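Side-chain contacts in DNA replication regulator protein HobA (Helicobacter pylori, PDB 2UVP), which is required for the initiation of DNA replication and increases the binding of the initiator DnaA to the oriC region: residues I14-F17 against I18-Q21; G22-I25 against A26-G30; Y39-L42 against I43-I47; E125-G128 against L129-I132; A175-S178 against V179-N182. One frame throughout, in Å; residues are numbered along the deposited sequence.

Contact 1. Residues I14-F17 against I18-Q21. Unlike the reference sequence in segment 18-21: Ile18 (reference Val).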
loop_
_atom_site.group_PDB
_atom_site.type_symbol
_atom_site.label_atom_id
_atom_site.label_comp_id
_atom_site.label_asym_id
_atom_site.label_seq_id
_atom_site.Cartn_x
_atom_site.Cartn_y
_atom_site.Cartn_z
ATOM N N ILE A 14 13.647 34.595 -3.849
ATOM C CA ILE A 14 12.674 33.921 -2.994
ATOM C C ILE A 14 11.736 34.904 -2.286
ATOM O O ILE A 14 10.550 34.626 -2.127
ATOM C CB ILE A 14 13.347 32.913 -2.034
ATOM C CG1 ILE A 14 12.330 31.830 -1.638
ATOM C CG2 ILE A 14 13.972 33.615 -0.852
ATOM C CD1 ILE A 14 12.990 30.610 -0.992
ATOM N N LYS A 15 12.262 36.073 -1.922
ATOM C CA LYS A 15 11.441 37.107 -1.295
ATOM C C LYS A 15 10.316 37.555 -2.243
ATOM O O LYS A 15 9.166 37.688 -1.823
ATOM C CB LYS A 15 12.327 38.288 -0.849
ATOM C CG LYS A 15 11.581 39.388 -0.088
ATOM C CD LYS A 15 12.497 40.613 0.129
ATOM C CE LYS A 15 11.686 41.872 0.460
ATOM N NZ LYS A 15 12.558 43.103 0.408
ATOM N N GLU A 16 10.651 37.760 -3.519
ATOM C CA GLU A 16 9.666 38.155 -4.537
ATOM C C GLU A 16 8.651 37.035 -4.775
ATOM O O GLU A 16 7.435 37.264 -4.886
ATOM C CB GLU A 16 10.354 38.466 -5.874
ATOM C CG GLU A 16 11.450 39.551 -5.861
ATOM C CD GLU A 16 12.282 39.563 -7.174
ATOM O OE1 GLU A 16 13.478 39.933 -7.134
ATOM O OE2 GLU A 16 11.754 39.174 -8.243
ATOM N N PHE A 17 9.170 35.817 -4.878
ATOM C CA PHE A 17 8.327 34.673 -5.150
ATOM C C PHE A 17 7.294 34.525 -4.044
ATOM O O PHE A 17 6.127 34.304 -4.316
ATOM C CB PHE A 17 9.154 33.381 -5.274
ATOM C CG PHE A 17 8.323 32.183 -5.645
ATOM C CD1 PHE A 17 8.168 31.823 -6.978
ATOM C CD2 PHE A 17 7.671 31.424 -4.660
ATOM C CE1 PHE A 17 7.378 30.721 -7.338
ATOM C CE2 PHE A 17 6.862 30.317 -5.023
ATOM C CZ PHE A 17 6.737 29.972 -6.345
ATOM N N ILE A 18 7.738 34.628 -2.800
ATOM C CA ILE A 18 6.849 34.488 -1.641
ATOM C C ILE A 18 5.769 35.570 -1.636
ATOM O O ILE A 18 4.568 35.303 -1.416
ATOM C CB ILE A 18 7.676 34.494 -0.337
ATOM C CG1 ILE A 18 8.413 33.147 -0.228
ATOM C CG2 ILE A 18 6.802 34.661 0.907
ATOM C CD1 ILE A 18 7.492 31.989 -0.422
ATOM N N ARG A 19 6.198 36.802 -1.879
ATOM C CA ARG A 19 5.235 37.899 -1.892
ATOM C C ARG A 19 4.161 37.646 -2.947
ATOM O O ARG A 19 2.970 37.725 -2.655
ATOM C CB ARG A 19 5.936 39.239 -2.086
ATOM C CG ARG A 19 4.950 40.429 -2.123
ATOM C CD ARG A 19 5.675 41.782 -2.341
ATOM N NE ARG A 19 6.919 41.677 -3.108
ATOM C CZ ARG A 19 7.014 41.431 -4.418
ATOM N NH1 ARG A 19 5.924 41.234 -5.162
ATOM N NH2 ARG A 19 8.219 41.369 -4.984
ATOM N N ASP A 20 4.590 37.282 -4.152
ATOM C CA ASP A 20 3.693 37.051 -5.264
ATOM C C ASP A 20 2.779 35.836 -4.984
ATOM O O ASP A 20 1.602 35.844 -5.322
ATOM C CB ASP A 20 4.481 36.829 -6.562
ATOM C CG ASP A 20 5.152 38.101 -7.088
ATOM O OD1 ASP A 20 4.850 39.208 -6.592
ATOM O OD2 ASP A 20 5.994 37.980 -8.016
ATOM N N GLN A 21 3.340 34.803 -4.363
ATOM C CA GLN A 21 2.579 33.583 -4.101
ATOM C C GLN A 21 1.363 33.896 -3.213
ATOM O O GLN A 21 0.231 33.482 -3.493
ATOM C CB GLN A 21 3.504 32.555 -3.427
ATOM C CG GLN A 21 2.904 31.172 -3.259
ATOM C CD GLN A 21 3.809 30.304 -2.407
ATOM O OE1 GLN A 21 4.319 30.744 -1.369
ATOM N NE2 GLN A 21 3.990 29.063 -2.825
#
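Phe17 and Gln21 meet one turn apart on helix 10-28, the long N-terminal alpha-helix that reaches out from the body of HobA and packs against a neighbouring subunit. Four backbone bonds of the i to i+4 kind run through this piece: Ile18 N to Ile14 O, Arg19 N to Lys15 O, Asp20 N to Glu16 O and Gln21 N to Phe17 O, the last at 2.8 Å. All are regular alpha-helical bonds.

Among the apolar contacts, Ile14 CG1 faces Ile18 CG1 at 4.4 Å, and Phe17 CD2 comes to 4.3 Å from Ile18 CD1. Both isoleucines also pack on apolar side chains of the neighbouring subunit, while the Phe17 ring meets Trp13 within its own chain.

The charged side chains form a second group. Arg19 is extended as far as CD and then bends (chi3 29°), which carries its guanidinium back over the preceding turn. There NH2 rests 3.7 Å from Glu16 CB, touching the aliphatic base of that side chain and not its carboxylate. NH1 forms a salt bridge of 2.7 Å with Asp20 OD1, a bond that probably helps to keep the arginine bent. Arg19 also lies against an acidic side chain of the neighbouring subunit.

Gln21 OE1 is hydrogen-bonded to a polar side chain of the neighbouring subunit; the Gln21 amide is turned 65° from the Phe17 ring, and NE2 lies at the ring's edge, 3.8 Å from Phe17 CE2.

Contact 2. Residues G22-I25 against A26-G30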
loop_
_atom_site.group_PDB
_atom_site.type_symbol
_atom_site.label_atom_id
_atom_site.label_comp_id
_atom_site.label_asym_id
_atom_site.label_seq_id
_atom_site.Cartn_x
_atom_site.Cartn_y
_atom_site.Cartn_z
ATOM N N GLY A 22 1.602 34.658 -2.155
ATOM C CA GLY A 22 0.545 34.973 -1.199
ATOM C C GLY A 22 -0.452 35.941 -1.828
ATOM O O GLY A 22 -1.640 35.844 -1.585
ATOM N N GLU A 23 0.038 36.857 -2.667
ATOM C CA GLU A 23 -0.845 37.832 -3.319
ATOM C C GLU A 23 -1.822 37.151 -4.270
ATOM O O GLU A 23 -3.011 37.494 -4.312
ATOM C CB GLU A 23 -0.019 38.941 -4.004
ATOM C CG GLU A 23 0.608 39.886 -2.968
ATOM C CD GLU A 23 1.409 41.055 -3.570
ATOM O OE1 GLU A 23 1.524 41.133 -4.818
ATOM O OE2 GLU A 23 1.929 41.880 -2.775
ATOM N N PHE A 24 -1.350 36.132 -4.982
ATOM C CA PHE A 24 -2.218 35.404 -5.895
ATOM C C PHE A 24 -3.241 34.562 -5.122
ATOM O O PHE A 24 -4.420 34.534 -5.486
ATOM C CB PHE A 24 -1.403 34.571 -6.891
ATOM C CG PHE A 24 -2.224 33.990 -8.010
ATOM C CD1 PHE A 24 -2.981 34.813 -8.851
ATOM C CD2 PHE A 24 -2.227 32.610 -8.240
ATOM C CE1 PHE A 24 -3.751 34.262 -9.901
ATOM C CE2 PHE A 24 -2.978 32.050 -9.299
ATOM C CZ PHE A 24 -3.741 32.882 -10.127
ATOM N N ILE A 25 -2.796 33.905 -4.040
ATOM C CA ILE A 25 -3.745 33.200 -3.161
ATOM C C ILE A 25 -4.862 34.136 -2.716
ATOM O O ILE A 25 -6.053 33.783 -2.783
ATOM C CB ILE A 25 -3.019 32.562 -1.956
ATOM C CG1 ILE A 25 -2.243 31.328 -2.472
ATOM C CG2 ILE A 25 -4.020 32.192 -0.815
ATOM C CD1 ILE A 25 -1.135 30.831 -1.508
ATOM N N ALA A 26 -4.480 35.337 -2.284
ATOM C CA ALA A 26 -5.451 36.312 -1.779
ATOM C C ALA A 26 -6.401 36.697 -2.919
ATOM O O ALA A 26 -7.639 36.739 -2.757
ATOM C CB ALA A 26 -4.714 37.537 -1.283
ATOM N N GLN A 27 -5.826 36.971 -4.079
ATOM C CA GLN A 27 -6.620 37.448 -5.222
ATOM C C GLN A 27 -7.723 36.459 -5.575
ATOM O O GLN A 27 -8.865 36.840 -5.842
ATOM C CB GLN A 27 -5.723 37.650 -6.428
ATOM C CG GLN A 27 -6.453 38.239 -7.621
ATOM C CD GLN A 27 -5.578 38.297 -8.838
ATOM O OE1 GLN A 27 -4.998 39.350 -9.139
ATOM N NE2 GLN A 27 -5.487 37.202 -9.551
ATOM N N GLN A 28 -7.368 35.179 -5.584
ATOM C CA GLN A 28 -8.265 34.117 -6.032
ATOM C C GLN A 28 -9.091 33.515 -4.915
ATOM O O GLN A 28 -9.882 32.595 -5.147
ATOM C CB GLN A 28 -7.444 33.027 -6.728
ATOM C CG GLN A 28 -6.752 33.550 -8.002
ATOM C CD GLN A 28 -7.763 34.158 -9.000
ATOM O OE1 GLN A 28 -7.506 35.213 -9.614
ATOM N NE2 GLN A 28 -8.913 33.511 -9.144
ATOM N N SER A 29 -8.919 34.060 -3.714
ATOM C CA SER A 29 -9.486 33.469 -2.505
ATOM C C SER A 29 -11.020 33.493 -2.452
ATOM O O SER A 29 -11.615 32.741 -1.679
ATOM C CB SER A 29 -8.928 34.170 -1.257
ATOM O OG SER A 29 -9.450 35.487 -1.117
ATOM N N GLY A 30 -11.656 34.369 -3.240
ATOM C CA GLY A 30 -13.126 34.417 -3.276
ATOM C C GLY A 30 -13.750 33.612 -4.405
ATOM O O GLY A 30 -14.938 33.748 -4.679
#
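Ala26 O takes two bonds from Ser29, one from OG at 2.7 Å and one from the backbone N at 3.1 Å, near the C-terminal end of helix 10-28. Across the contact, Ser29 CB rests on Ile25 O at 3.3 Å. With chi1 at 71°, OG sits between its own backbone N and carbonyl carbon, and from there it reaches back to the carbonyl three residues earlier. Upstream, ordinary helical bonds link Ala26 N to Gly22 O, Gln27 N to Glu23 O and Gln28 N to Phe24 O.

The Phe24 ring is met by two glutamines in different ways. Gln28 CG lies over one face, 3.9 Å from the ring centroid and 24° off the normal, a CH-pi contact. Gln27 NE2 instead comes to the edge, 3.4 Å from Phe24 CE1, its amide plane turned 75° from the ring. The glutamines are also tied to each other: Gln27 NE2 donates to Gln28 OE1 at 2.8 Å, in the plane of that carbonyl and on a lone pair. Ser159 and Leu160 touch Phe24, and Leu160 also touches Gln28.

Glu23, a calcium ligand of HobA, stands on this last stretch of the helix, whereas Ile25 packs on a neighbouring subunit. The amide-to-amide bond is consistent with Gln28 turning its oxygen toward Gln27, and it probably limits the rotation of both glutamines, the CH-pi contact adding to this for Gln28.

Contact 3. Residues Y39-L42 against I43-I47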
loop_
_atom_site.group_PDB
_atom_site.type_symbol
_atom_site.label_atom_id
_atom_site.label_comp_id
_atom_site.label_asym_id
_atom_site.label_seq_id
_atom_site.Cartn_x
_atom_site.Cartn_y
_atom_site.Cartn_z
ATOM N N TYR A 39 -22.442 22.781 -6.448
ATOM C CA TYR A 39 -21.751 22.152 -5.322
ATOM C C TYR A 39 -22.596 22.074 -4.048
ATOM O O TYR A 39 -22.469 21.109 -3.297
ATOM C CB TYR A 39 -20.393 22.827 -5.051
ATOM C CG TYR A 39 -20.502 24.250 -4.554
ATOM C CD1 TYR A 39 -20.671 24.511 -3.198
ATOM C CD2 TYR A 39 -20.436 25.333 -5.438
ATOM C CE1 TYR A 39 -20.786 25.802 -2.713
ATOM C CE2 TYR A 39 -20.543 26.636 -4.967
ATOM C CZ TYR A 39 -20.722 26.855 -3.600
ATOM O OH TYR A 39 -20.834 28.115 -3.071
ATOM N N ALA A 40 -23.442 23.081 -3.790
ATOM C CA ALA A 40 -24.308 23.061 -2.608
ATOM C C ALA A 40 -25.288 21.891 -2.692
ATOM O O ALA A 40 -25.426 21.118 -1.743
ATOM C CB ALA A 40 -25.075 24.398 -2.436
ATOM N N LYS A 41 -25.951 21.750 -3.839
ATOM C CA LYS A 41 -26.906 20.651 -4.022
ATOM C C LYS A 41 -26.221 19.282 -3.934
ATOM O O LYS A 41 -26.733 18.354 -3.287
ATOM C CB LYS A 41 -27.655 20.774 -5.353
ATOM C CG LYS A 41 -28.675 19.648 -5.561
ATOM C CD LYS A 41 -29.425 19.746 -6.880
ATOM C CE LYS A 41 -28.514 19.516 -8.079
ATOM N NZ LYS A 41 -29.295 19.529 -9.358
ATOM N N LEU A 42 -25.054 19.172 -4.556
ATOM C CA LEU A 42 -24.303 17.902 -4.548
ATOM C C LEU A 42 -23.845 17.542 -3.144
ATOM O O LEU A 42 -23.893 16.361 -2.727
ATOM C CB LEU A 42 -23.120 17.990 -5.506
ATOM C CG LEU A 42 -23.359 17.758 -7.009
ATOM C CD1 LEU A 42 -24.764 18.060 -7.460
ATOM C CD2 LEU A 42 -22.370 18.545 -7.830
ATOM N N ILE A 43 -23.382 18.552 -2.406
ATOM C CA ILE A 43 -23.015 18.343 -1.012
ATOM C C ILE A 43 -24.220 17.879 -0.189
ATOM O O ILE A 43 -24.122 16.926 0.597
ATOM C CB ILE A 43 -22.341 19.587 -0.404
ATOM C CG1 ILE A 43 -20.961 19.794 -1.054
ATOM C CG2 ILE A 43 -22.259 19.485 1.144
ATOM C CD1 ILE A 43 -20.264 21.074 -0.641
ATOM N N ALA A 44 -25.374 18.531 -0.389
ATOM C CA ALA A 44 -26.580 18.156 0.369
ATOM C C ALA A 44 -26.957 16.703 0.087
ATOM O O ALA A 44 -27.239 15.936 1.011
ATOM C CB ALA A 44 -27.739 19.083 0.030
ATOM N N GLN A 45 -26.939 16.333 -1.186
ATOM C CA GLN A 45 -27.342 14.986 -1.611
ATOM C C GLN A 45 -26.400 13.933 -1.056
ATOM O O GLN A 45 -26.824 12.859 -0.623
ATOM C CB GLN A 45 -27.376 14.896 -3.131
ATOM C CG GLN A 45 -28.458 15.784 -3.734
ATOM C CD GLN A 45 -28.530 15.720 -5.245
ATOM O OE1 GLN A 45 -27.697 15.095 -5.900
ATOM N NE2 GLN A 45 -29.545 16.381 -5.812
ATOM N N THR A 46 -25.117 14.269 -1.019
ATOM C CA THR A 46 -24.116 13.374 -0.426
ATOM C C THR A 46 -24.309 13.219 1.087
ATOM O O THR A 46 -24.205 12.109 1.620
ATOM C CB THR A 46 -22.705 13.859 -0.779
ATOM O OG1 THR A 46 -22.598 13.984 -2.197
ATOM C CG2 THR A 46 -21.627 12.856 -0.287
ATOM N N ILE A 47 -24.593 14.321 1.783
ATOM C CA ILE A 47 -24.909 14.276 3.209
ATOM C C ILE A 47 -26.146 13.399 3.474
ATOM O O ILE A 47 -26.120 12.556 4.370
ATOM C CB ILE A 47 -25.118 15.671 3.799
ATOM C CG1 ILE A 47 -23.772 16.414 3.818
ATOM C CG2 ILE A 47 -25.677 15.557 5.221
ATOM C CD1 ILE A 47 -23.898 17.917 4.086
#
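Lys41 and Gln45 run side by side, pointing the same way, along helix 39-51, one of the helices packed around the parallel beta-sheet of this alpha/beta fold. The amide NE2 of Gln45 lies against the lysine's methylenes, 3.4 Å from Lys41 CG and 3.5 Å from Lys41 CD. At its base the glutamine leans on the backbone: Gln45 CG is 3.1 Å from Lys41 O, which also accepts the helical bond from Gln45 N. A bend at chi3 (67°) turns the end of the lysine, and NZ makes a salt bridge with Asp150.

On another side Ile43 reaches back to Tyr39. Its CG1 is 3.0 Å from Tyr39 O, a snug fit, and its CD1 comes to the edge of the tyrosine ring, 4.3 Å from Tyr39 CD1. CG1 stands anti to the carbonyl carbon (chi1 -68°), which sends the branch toward the earlier turn.

Further out, Ile43 packs on Leu171 and Ala175 of helix 161-180, and Leu42, Ile43 and Thr46 all touch Phe140 of strand 139-143, so the helix packs on both helix 161-180 and strand 139-143. Ile43, Ala44 and Ile47 each touch an aromatic side chain of a neighbouring subunit.

Thr46 is buried here, and its hydroxyl is satisfied within the helix: OG1 donates to Leu42 O at 2.8 Å while Thr46 N donates to the same oxygen at 3.0 Å, the two arriving from opposite faces of the carbonyl plane.

Contact 4. Residues E125-G128 against L129-I132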
loop_
_atom_site.group_PDB
_atom_site.type_symbol
_atom_site.label_atom_id
_atom_site.label_comp_id
_atom_site.label_asym_id
_atom_site.label_seq_id
_atom_site.Cartn_x
_atom_site.Cartn_y
_atom_site.Cartn_z
ATOM N N GLU A 125 -9.610 7.949 -16.041
ATOM C CA GLU A 125 -8.449 7.480 -16.797
ATOM C C GLU A 125 -8.653 6.173 -17.572
ATOM O O GLU A 125 -7.770 5.758 -18.324
ATOM C CB GLU A 125 -7.178 7.494 -15.924
ATOM C CG GLU A 125 -6.750 8.961 -15.586
ATOM C CD GLU A 125 -5.594 9.084 -14.612
ATOM O OE1 GLU A 125 -5.684 8.522 -13.500
ATOM O OE2 GLU A 125 -4.604 9.779 -14.941
ATOM N N ASN A 126 -9.812 5.542 -17.413
ATOM C CA ASN A 126 -10.161 4.435 -18.305
ATOM C C ASN A 126 -11.658 4.284 -18.535
ATOM O O ASN A 126 -12.486 4.808 -17.774
ATOM C CB ASN A 126 -9.498 3.112 -17.869
ATOM C CG ASN A 126 -10.229 2.427 -16.723
ATOM O OD1 ASN A 126 -10.838 3.077 -15.878
ATOM N ND2 ASN A 126 -10.164 1.098 -16.695
ATOM N N GLU A 127 -12.004 3.561 -19.602
ATOM C CA GLU A 127 -13.398 3.452 -20.016
ATOM C C GLU A 127 -14.267 2.677 -19.029
ATOM O O GLU A 127 -15.462 2.944 -18.900
ATOM C CB GLU A 127 -13.481 2.853 -21.427
ATOM C CG GLU A 127 -13.081 3.843 -22.524
ATOM C CD GLU A 127 -14.166 4.887 -22.767
ATOM O OE1 GLU A 127 -15.357 4.576 -22.548
ATOM O OE2 GLU A 127 -13.829 6.017 -23.174
ATOM N N GLY A 128 -13.667 1.718 -18.329
ATOM C CA GLY A 128 -14.394 0.948 -17.328
ATOM C C GLY A 128 -14.896 1.815 -16.182
ATOM O O GLY A 128 -16.032 1.670 -15.733
ATOM N N LEU A 129 -14.044 2.730 -15.716
ATOM C CA LEU A 129 -14.462 3.690 -14.697
ATOM C C LEU A 129 -15.550 4.606 -15.257
ATOM O O LEU A 129 -16.549 4.860 -14.598
ATOM C CB LEU A 129 -13.265 4.510 -14.190
ATOM C CG LEU A 129 -13.573 5.483 -13.031
ATOM C CD1 LEU A 129 -14.128 4.749 -11.790
ATOM C CD2 LEU A 129 -12.332 6.293 -12.697
ATOM N N LYS A 130 -15.356 5.092 -16.486
ATOM C CA LYS A 130 -16.355 5.954 -17.108
ATOM C C LYS A 130 -17.715 5.269 -17.116
ATOM O O LYS A 130 -18.705 5.857 -16.711
ATOM C CB LYS A 130 -15.928 6.360 -18.523
ATOM C CG LYS A 130 -16.843 7.391 -19.156
ATOM C CD LYS A 130 -16.045 8.537 -19.778
ATOM C CE LYS A 130 -15.771 8.313 -21.252
ATOM N NZ LYS A 130 -15.755 9.621 -21.990
ATOM N N THR A 131 -17.738 4.007 -17.533
ATOM C CA THR A 131 -18.974 3.231 -17.577
ATOM C C THR A 131 -19.634 3.117 -16.201
ATOM O O THR A 131 -20.849 3.201 -16.079
ATOM C CB THR A 131 -18.707 1.829 -18.192
ATOM O OG1 THR A 131 -18.174 1.991 -19.517
ATOM C CG2 THR A 131 -19.977 1.011 -18.271
ATOM N N ILE A 132 -18.826 2.941 -15.160
ATOM C CA ILE A 132 -19.346 2.802 -13.808
ATOM C C ILE A 132 -19.969 4.125 -13.342
ATOM O O ILE A 132 -21.076 4.158 -12.785
ATOM C CB ILE A 132 -18.228 2.290 -12.855
ATOM C CG1 ILE A 132 -18.242 0.760 -12.848
ATOM C CG2 ILE A 132 -18.395 2.832 -11.446
ATOM C CD1 ILE A 132 -17.030 0.135 -12.221
#
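Asn126 meets Leu129 at the start of helix 127-133, where it is the N-cap residue. From CB, a chi1 of 80° places CG between the backbone N and carbonyl carbon and swings the amide toward the first turn; CG itself stays 4.0 Å from Leu129 N. At the tip OD1 accepts from Leu129 N at 3.2 Å, with the donor well above the carbonyl plane, 53° out of it, and so not on a lone pair. OD1 also lies 3.3 Å from Leu129 CB. The other tip atom, ND2, donates to Pro98 O, a second bond to the same amide.

One residue on, Glu127 O accepts two bonds from Thr131, from N and from OG1, both at 2.9 Å and from opposite faces of the carbonyl plane. The Glu127 and Lys130 side chains lie alongside, Glu127 OE2 being 4.3 Å from Lys130 NZ, beyond a salt bridge.

This helix is the crossover of a beta-alpha-beta unit between strands 116-121 and 139-143. The cap supplies Leu129 N, in the first turn, with a side-chain acceptor, and the bond to Pro98 ties that same amide to a neighbouring loop.

Contact 5. Residues A175-S178 against V179-N182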
loop_
_atom_site.group_PDB
_atom_site.type_symbol
_atom_site.label_atom_id
_atom_site.label_comp_id
_atom_site.label_asym_id
_atom_site.label_seq_id
_atom_site.Cartn_x
_atom_site.Cartn_y
_atom_site.Cartn_z
ATOM N N ALA A 175 -20.069 20.944 6.400
ATOM C CA ALA A 175 -21.474 20.799 6.045
ATOM C C ALA A 175 -22.017 19.521 6.641
ATOM O O ALA A 175 -23.040 19.544 7.315
ATOM C CB ALA A 175 -21.658 20.815 4.560
ATOM N N LEU A 176 -21.307 18.417 6.434
ATOM C CA LEU A 176 -21.721 17.128 7.010
ATOM C C LEU A 176 -21.930 17.157 8.528
ATOM O O LEU A 176 -22.977 16.710 9.011
ATOM C CB LEU A 176 -20.694 16.048 6.657
ATOM C CG LEU A 176 -20.869 14.677 7.298
ATOM C CD1 LEU A 176 -22.213 14.061 6.942
ATOM C CD2 LEU A 176 -19.712 13.758 6.861
ATOM N N PHE A 177 -20.942 17.650 9.275
ATOM C CA PHE A 177 -21.027 17.632 10.726
ATOM C C PHE A 177 -21.969 18.695 11.249
ATOM O O PHE A 177 -22.618 18.510 12.290
ATOM C CB PHE A 177 -19.640 17.702 11.363
ATOM C CG PHE A 177 -18.953 16.385 11.360
ATOM C CD1 PHE A 177 -18.268 15.955 10.235
ATOM C CD2 PHE A 177 -19.056 15.539 12.458
ATOM C CE1 PHE A 177 -17.658 14.719 10.202
ATOM C CE2 PHE A 177 -18.460 14.285 12.439
ATOM C CZ PHE A 177 -17.760 13.870 11.316
ATOM N N SER A 178 -22.081 19.789 10.508
ATOM C CA SER A 178 -23.112 20.773 10.803
ATOM C C SER A 178 -24.493 20.130 10.812
ATOM O O SER A 178 -25.293 20.419 11.705
ATOM C CB SER A 178 -23.054 21.965 9.851
ATOM O OG SER A 178 -21.948 22.778 10.195
ATOM N N VAL A 179 -24.791 19.260 9.852
ATOM C CA VAL A 179 -26.093 18.592 9.920
ATOM C C VAL A 179 -26.137 17.459 10.951
ATOM O O VAL A 179 -27.126 17.325 11.673
ATOM C CB VAL A 179 -26.797 18.281 8.534
ATOM C CG1 VAL A 179 -26.097 18.921 7.334
ATOM C CG2 VAL A 179 -27.106 16.822 8.333
ATOM N N LEU A 180 -25.046 16.707 11.079
ATOM C CA LEU A 180 -24.987 15.648 12.091
ATOM C C LEU A 180 -25.140 16.172 13.518
ATOM O O LEU A 180 -25.798 15.541 14.357
ATOM C CB LEU A 180 -23.691 14.839 11.966
ATOM C CG LEU A 180 -23.669 13.831 10.821
ATOM C CD1 LEU A 180 -22.267 13.231 10.672
ATOM C CD2 LEU A 180 -24.707 12.735 11.046
ATOM N N TYR A 181 -24.534 17.315 13.801
ATOM C CA TYR A 181 -24.589 17.882 15.140
ATOM C C TYR A 181 -25.737 18.888 15.254
ATOM O O TYR A 181 -25.664 19.838 16.030
ATOM C CB TYR A 181 -23.236 18.493 15.533
ATOM C CG TYR A 181 -22.097 17.479 15.647
ATOM C CD1 TYR A 181 -22.354 16.112 15.755
ATOM C CD2 TYR A 181 -20.766 17.896 15.667
ATOM C CE1 TYR A 181 -21.314 15.175 15.862
ATOM C CE2 TYR A 181 -19.711 16.967 15.783
ATOM C CZ TYR A 181 -19.998 15.612 15.878
ATOM O OH TYR A 181 -18.968 14.689 15.997
ATOM N N ASN A 182 -26.781 18.653 14.461
ATOM C CA ASN A 182 -27.986 19.500 14.370
ATOM C C ASN A 182 -27.792 21.028 14.503
ATOM O O ASN A 182 -28.491 21.698 15.268
ATOM C CB ASN A 182 -29.116 18.973 15.279
ATOM C CG ASN A 182 -28.637 18.588 16.667
ATOM O OD1 ASN A 182 -27.924 19.345 17.331
ATOM N ND2 ASN A 182 -29.051 17.417 17.126
#
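Two aromatic rings meet edge to face where helix 161-180 ends: the edge of Phe177 is turned to the face of Tyr181, offset, with centroids 5.4 Å apart and planes at 68°. The closest carbons are Phe177 CD2 and Tyr181 CZ, 3.5 Å apart, and CZ lies in the plane of the phenylalanine ring. Both side chains leave the helix in the same direction, each with CG anti to its carbonyl carbon (chi1 -80° for Phe177, -65° for Tyr181), which brings the rings together one turn apart. Arg83 touches both, and Pro84 lies on Phe177 as well.

Leu180 comes over one face of the Phe177 ring, its CD1 4.3 Å from Phe177 CE2. The same methyl packs on Leu176, with the two CD1 atoms 3.8 Å apart, and the leucines lie side by side.

The chain leaves the helix through a Schellman motif. Asn182, with positive phi, is its C-prime residue: Asn182 N bonds to Val179 O at 3.1 Å, and Lys183 N pairs with Ser178 O. Just before it, Tyr181 N donates to Phe177 O at 2.7 Å, the last of the regular helical bonds here.

Asn182 is itself a calcium ligand of HobA. Ala175 and Val179 pack on helix 39-51, and Ser178 OG is hydrogen-bonded to Asn174 O, while Ala175 and Ser178 each pack on an aromatic side chain of a neighbouring subunit.

In the fold
Contacts 1 and 2 follow each other on helix 10-28, their centres about 13 Å apart, and together trace the N-terminal arm; contact 1 lies about 30 Å from the chain's centre. Contacts 3 and 5, also about 13 Å apart between centres, are the pair that touch: Ile47 CD1 packs 3.5 Å from Leu176 N, and Ile47 CG2 is 3.7 Å from Val179 CG2, joining helices 39-51 and 161-180. Contact 4 lies about 23 Å between centres from contact 3, its nearest neighbour among these. Calcium ligands fall in contact 2 (Glu23) and contact 5 (Asn182), and the Arg19 side chain of contact 1 comes within about 3 Å of Glu23's. Whether these ions matter physiologically is unknown.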